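Local coordinates for protein cytosol aminopeptidase (Coxiella burnetii, PDB 3IJ3) that probably acts as a manganese-dependent aminopeptidase of the M17 family, removing residues from the N-termini of peptides, at residues 105-115 against 148-156. Sequence-based numbering, arbitrary orientation. Where two conformers were deposited one is given.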
ATOM      1  N   SER A 105      16.505  -0.356  40.768  0.50 13.83           N
ATOM      2  CA  SER A 105      15.304   0.247  41.348  0.50 15.50           C
ATOM      3  C   SER A 105      14.050  -0.583  41.129  0.50 16.32           C
ATOM      4  O   SER A 105      13.162  -0.611  41.989  0.50 17.18           O
ATOM      5  CB  SER A 105      15.096   1.679  40.863  0.50 15.49           C
ATOM      6  OG  SER A 105      16.008   2.527  41.514  0.50 16.21           O
ATOM      7  N   LYS A 106      13.978  -1.275  40.000  1.00 17.22           N
ATOM      8  CA  LYS A 106      12.796  -2.104  39.692  1.00 19.27           C
ATOM      9  C   LYS A 106      12.712  -3.455  40.421  1.00 19.08           C
ATOM     10  O   LYS A 106      11.644  -4.072  40.458  1.00 18.39           O
ATOM     11  CB  LYS A 106      12.671  -2.341  38.186  1.00 20.51           C
ATOM     12  CG  LYS A 106      12.218  -1.124  37.389  1.00 24.08           C
ATOM     13  CD  LYS A 106      12.082  -1.499  35.914  1.00 28.99           C
ATOM     14  CE  LYS A 106      11.582  -0.372  35.045  1.00 32.88           C
ATOM     15  NZ  LYS A 106      10.192   0.030  35.345  1.00 35.73           N
ATOM     16  N   VAL A 107      13.811  -3.898  41.018  1.00 17.98           N
ATOM     17  CA  VAL A 107      13.845  -5.195  41.689  1.00 17.33           C
ATOM     18  C   VAL A 107      14.232  -5.144  43.164  1.00 17.54           C
ATOM     19  O   VAL A 107      13.931  -6.082  43.913  1.00 17.26           O
ATOM     20  CB  VAL A 107      14.772  -6.190  40.935  1.00 17.61           C
ATOM     21  CG1 VAL A 107      14.226  -6.448  39.513  1.00 21.18           C
ATOM     22  CG2 VAL A 107      16.229  -5.692  40.882  1.00 14.48           C
ATOM     23  N   LEU A 108      14.871  -4.064  43.598  1.00 17.31           N
ATOM     24  CA  LEU A 108      15.313  -3.974  44.990  1.00 16.64           C
ATOM     25  C   LEU A 108      14.213  -3.863  46.010  1.00 17.27           C
ATOM     26  O   LEU A 108      13.213  -3.187  45.791  1.00 16.23           O
ATOM     27  CB  LEU A 108      16.247  -2.789  45.216  1.00 15.83           C
ATOM     28  CG  LEU A 108      17.697  -2.935  44.788  1.00 17.00           C
ATOM     29  CD1 LEU A 108      18.421  -1.595  44.931  1.00 12.92           C
ATOM     30  CD2 LEU A 108      18.386  -4.020  45.613  1.00 16.69           C
ATOM     31  N   PRO A 109      14.396  -4.543  47.150  1.00 18.45           N
ATOM     32  CA  PRO A 109      13.448  -4.335  48.214  1.00 19.13           C
ATOM     33  C   PRO A 109      13.621  -2.898  48.735  1.00 20.66           C
ATOM     34  O   PRO A 109      14.591  -2.225  48.375  1.00 19.19           O
ATOM     35  CB  PRO A 109      13.904  -5.319  49.302  1.00 18.62           C
ATOM     36  CG  PRO A 109      14.833  -6.275  48.652  1.00 20.37           C
ATOM     37  CD  PRO A 109      15.425  -5.546  47.489  1.00 18.99           C
ATOM     38  N   PRO A 110      12.699  -2.426  49.577  1.00 20.76           N
ATOM     39  CA  PRO A 110      12.846  -1.085  50.149  1.00 20.75           C
ATOM     40  C   PRO A 110      14.110  -0.941  51.010  1.00 19.90           C
ATOM     41  O   PRO A 110      14.558  -1.924  51.637  1.00 18.96           O
ATOM     42  CB  PRO A 110      11.608  -0.964  51.048  1.00 22.17           C
ATOM     43  CG  PRO A 110      10.610  -1.847  50.404  1.00 23.26           C
ATOM     44  CD  PRO A 110      11.415  -3.036  49.954  1.00 22.50           C
ATOM     45  N   GLY A 111      14.697   0.256  51.029  1.00 17.90           N
ATOM     46  CA  GLY A 111      15.871   0.491  51.878  1.00 17.87           C
ATOM     47  C   GLY A 111      16.887   1.489  51.404  1.00 16.33           C
ATOM     48  O   GLY A 111      16.737   2.096  50.340  1.00 16.58           O
ATOM     49  N   ALA A 112      17.917   1.656  52.239  1.00 15.19           N
ATOM     50  CA  ALA A 112      19.051   2.534  51.999  1.00 13.76           C
ATOM     51  C   ALA A 112      20.216   1.625  51.682  1.00 13.35           C
ATOM     52  O   ALA A 112      20.651   0.847  52.537  1.00 13.42           O
ATOM     53  CB  ALA A 112      19.362   3.396  53.260  1.00 13.43           C
ATOM     54  N   PHE A 113      20.732   1.718  50.459  1.00 12.10           N
ATOM     55  CA  PHE A 113      21.787   0.810  49.991  1.00 11.22           C
ATOM     56  C   PHE A 113      23.091   1.524  49.716  1.00 11.73           C
ATOM     57  O   PHE A 113      23.146   2.750  49.653  1.00 11.20           O
ATOM     58  CB  PHE A 113      21.315   0.078  48.716  1.00 12.14           C
ATOM     59  CG  PHE A 113      20.058  -0.759  48.905  1.00 10.52           C
ATOM     60  CD1 PHE A 113      20.153  -2.124  49.180  1.00 12.13           C
ATOM     61  CD2 PHE A 113      18.791  -0.190  48.823  1.00 12.59           C
ATOM     62  CE1 PHE A 113      19.005  -2.908  49.367  1.00 12.37           C
ATOM     63  CE2 PHE A 113      17.636  -0.956  49.011  1.00 15.07           C
ATOM     64  CZ  PHE A 113      17.744  -2.331  49.291  1.00 13.49           C
ATOM     65  N   GLN A 114      24.154   0.758  49.531  0.50 11.84           N
ATOM     66  CA  GLN A 114      25.435   1.341  49.202  0.50 12.09           C
ATOM     67  C   GLN A 114      26.201   0.372  48.343  0.50 13.02           C
ATOM     68  O   GLN A 114      26.001  -0.843  48.431  0.50 13.35           O
ATOM     69  CB  GLN A 114      26.256   1.611  50.472  0.50 12.79           C
ATOM     70  CG  GLN A 114      26.716   0.325  51.133  0.50 11.30           C
ATOM     71  CD  GLN A 114      27.475   0.530  52.424  0.50 15.54           C
ATOM     72  OE1 GLN A 114      27.538   1.635  52.964  0.50 16.37           O
ATOM     73  NE2 GLN A 114      28.036  -0.554  52.943  0.50 19.58           N
ATOM     74  N   LEU A 115      27.068   0.918  47.497  1.00 13.38           N
ATOM     75  CA  LEU A 115      27.976   0.131  46.667  1.00 14.00           C
ATOM     76  C   LEU A 115      29.310   0.165  47.394  1.00 15.86           C
ATOM     77  O   LEU A 115      29.510   1.013  48.278  1.00 17.01           O
ATOM     78  CB  LEU A 115      28.165   0.758  45.290  1.00 14.99           C
ATOM     79  CG  LEU A 115      26.896   0.906  44.453  1.00 14.34           C
ATOM     80  CD1 LEU A 115      27.312   1.301  43.014  1.00 12.11           C
ATOM     81  CD2 LEU A 115      26.101  -0.380  44.461  1.00 15.09           C
ATOM     82  N   PRO A 148       6.781   6.205  43.789  1.00 33.05           N
ATOM     83  CA  PRO A 148       8.218   6.245  43.588  1.00 32.51           C
ATOM     84  C   PRO A 148       8.870   4.964  44.105  1.00 29.39           C
ATOM     85  O   PRO A 148       8.285   4.263  44.932  1.00 28.83           O
ATOM     86  CB  PRO A 148       8.658   7.465  44.396  1.00 33.26           C
ATOM     87  CG  PRO A 148       7.596   7.646  45.454  1.00 34.42           C
ATOM     88  CD  PRO A 148       6.385   6.834  45.060  1.00 34.97           C
ATOM     89  N   TYR A 149      10.044   4.641  43.573  1.00 26.25           N
ATOM     90  CA  TYR A 149      10.759   3.451  43.998  1.00 24.39           C
ATOM     91  C   TYR A 149      11.193   3.639  45.436  1.00 24.33           C
ATOM     92  O   TYR A 149      11.471   4.757  45.864  1.00 25.24           O
ATOM     93  CB  TYR A 149      11.958   3.188  43.107  1.00 24.07           C
ATOM     94  CG  TYR A 149      11.593   2.922  41.676  1.00 20.18           C
ATOM     95  CD1 TYR A 149      10.901   1.771  41.314  1.00 19.48           C
ATOM     96  CD2 TYR A 149      11.962   3.804  40.669  1.00 20.49           C
ATOM     97  CE1 TYR A 149      10.568   1.525  40.006  1.00 21.29           C
ATOM     98  CE2 TYR A 149      11.647   3.551  39.350  1.00 19.07           C
ATOM     99  CZ  TYR A 149      10.957   2.423  39.026  1.00 19.49           C
ATOM    100  OH  TYR A 149      10.667   2.194  37.711  1.00 23.15           O
ATOM    101  N   LEU A 150      11.246   2.548  46.183  1.00 23.34           N
ATOM    102  CA  LEU A 150      11.574   2.621  47.614  1.00 22.50           C
ATOM    103  C   LEU A 150      13.022   2.317  47.965  1.00 20.22           C
ATOM    104  O   LEU A 150      13.368   2.313  49.144  1.00 21.95           O
ATOM    105  CB  LEU A 150      10.651   1.692  48.395  1.00 22.95           C
ATOM    106  CG  LEU A 150       9.162   2.001  48.211  1.00 26.05           C
ATOM    107  CD1 LEU A 150       8.302   0.990  48.982  1.00 25.95           C
ATOM    108  CD2 LEU A 150       8.851   3.437  48.621  1.00 24.42           C
ATOM    109  N   ALA A 151      13.850   2.024  46.971  1.00 17.31           N
ATOM    110  CA  ALA A 151      15.259   1.793  47.209  1.00 16.58           C
ATOM    111  C   ALA A 151      16.027   3.069  46.864  1.00 16.91           C
ATOM    112  O   ALA A 151      15.788   3.699  45.812  1.00 16.14           O
ATOM    113  CB  ALA A 151      15.761   0.624  46.386  1.00 16.35           C
ATOM    114  N   LYS A 152      16.937   3.460  47.757  1.00 15.84           N
ATOM    115  CA  LYS A 152      17.807   4.626  47.538  1.00 15.59           C
ATOM    116  C   LYS A 152      19.248   4.200  47.715  1.00 14.29           C
ATOM    117  O   LYS A 152      19.529   3.248  48.448  1.00 14.49           O
ATOM    118  CB  LYS A 152      17.464   5.764  48.476  1.00 16.74           C
ATOM    119  CG  LYS A 152      16.044   6.291  48.284  1.00 20.33           C
ATOM    120  CD  LYS A 152      15.864   7.568  49.084  1.00 27.99           C
ATOM    121  CE  LYS A 152      14.480   8.190  48.908  1.00 30.23           C
ATOM    122  NZ  LYS A 152      14.484   9.534  49.579  1.00 35.41           N
ATOM    123  N   LEU A 153      20.155   4.893  47.027  1.00 12.15           N
ATOM    124  CA  LEU A 153      21.572   4.546  47.043  1.00 10.78           C
ATOM    125  C   LEU A 153      22.436   5.671  47.550  1.00 12.09           C
ATOM    126  O   LEU A 153      22.271   6.839  47.153  1.00 11.00           O
ATOM    127  CB  LEU A 153      22.022   4.193  45.621  1.00 11.19           C
ATOM    128  CG  LEU A 153      23.382   3.546  45.379  1.00 12.60           C
ATOM    129  CD1 LEU A 153      23.432   2.135  46.035  1.00 11.84           C
ATOM    130  CD2 LEU A 153      23.641   3.421  43.851  1.00  9.10           C
ATOM    131  N   PHE A 154      23.396   5.325  48.404  1.00 11.01           N
ATOM    132  CA  PHE A 154      24.311   6.299  48.897  1.00 12.15           C
ATOM    133  C   PHE A 154      25.216   6.805  47.769  1.00 11.96           C
ATOM    134  O   PHE A 154      25.761   6.008  46.995  1.00 12.12           O
ATOM    135  CB  PHE A 154      25.163   5.726  50.018  1.00 13.13           C
ATOM    136  CG  PHE A 154      26.218   6.674  50.492  1.00 14.40           C
ATOM    137  CD1 PHE A 154      25.858   7.880  51.059  1.00 15.31           C
ATOM    138  CD2 PHE A 154      27.565   6.374  50.356  1.00 14.65           C
ATOM    139  CE1 PHE A 154      26.827   8.782  51.496  1.00 16.24           C
ATOM    140  CE2 PHE A 154      28.532   7.267  50.787  1.00 17.31           C
ATOM    141  CZ  PHE A 154      28.156   8.476  51.346  1.00 17.82           C
ATOM    142  N   LEU A 155      25.370   8.132  47.684  1.00 11.62           N
ATOM    143  CA  LEU A 155      26.247   8.753  46.694  1.00 11.58           C
ATOM    144  C   LEU A 155      27.416   9.447  47.424  1.00 11.99           C
ATOM    145  O   LEU A 155      27.219  10.508  48.021  1.00 13.93           O
ATOM    146  CB  LEU A 155      25.462   9.750  45.833  1.00 12.35           C
ATOM    147  CG  LEU A 155      26.216  10.527  44.755  1.00 11.06           C
ATOM    148  CD1 LEU A 155      26.952   9.624  43.814  1.00 11.63           C
ATOM    149  CD2 LEU A 155      25.211  11.423  43.968  1.00 14.32           C
ATOM    150  N   PRO A 156      28.624   8.865  47.365  1.00 12.94           N
ATOM    151  CA  PRO A 156      29.792   9.437  48.061  1.00 15.16           C
ATOM    152  C   PRO A 156      30.139  10.840  47.566  1.00 15.52           C
ATOM    153  O   PRO A 156      29.974  11.150  46.381  1.00 14.20           O
ATOM    154  CB  PRO A 156      30.929   8.457  47.746  1.00 15.84           C
ATOM    155  CG  PRO A 156      30.294   7.257  47.195  1.00 18.18           C
ATOM    156  CD  PRO A 156      28.970   7.637  46.627  1.00 13.73           C
TER
HETATM  157  O   HOH W   1      12.893  -0.255  44.644  1.00 27.56           O
HETATM  158  O   HOH W   2      27.244   3.717  47.377  1.00 11.64           O
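Strands 111-114 and 151-154 lie side by side and parallel, linked through helix 123-135 as a beta-alpha-beta crossover in the M17 N-terminal domain. Four backbone hydrogen bonds join them: G111 N to L150 O (3.1 Å), K152 N to G111 O, F113 N to K152 O (2.8 Å) and F154 N to F113 O. The first is straight at hydrogen, 171°, yet G111 N sits above the carbonyl plane of L150. CA-H...O contacts from A151 to G111 O and from L153 to F113 O supplement them. The alternate backbone groups of the two strands turn outward, A112 and Q114 to strand 38-43, L153 to C28 and L30.

Apolar packing fills the sheet face carrying A151, F113 and L153. A151 CB touches both L108 CB and F113 CE2, each at 3.6 Å, while L108 CD1 stands over the centre of the F113 ring. K152 O meets that ring at its edge, in plane. L153 has CG anti to its own nitrogen (chi1 -169°), which carries CD1 to F113 CB and, at 4.0 Å, to L115 CD2; F133 of helix 123-135 also packs on L153. P110 CB rests against L150 CB at the strand entrance, and P110 also packs on G67 of a second subunit.

Where helix 104-107 passes the loop before strand 151-154, S105 CB makes a CH-pi contact over one face of the Y149 ring, 4.0 Å from its centroid, while S105 OG bonds to S137. K106, bent at its last torsion (chi4 -66°), gives a hydrogen bond from NZ to Y149 OH. One water donates to S105 O and L108 O and is reached only weakly by A151 N; a second bridges the segments, accepting from L115 N and donating to F154 O at 2.8 Å.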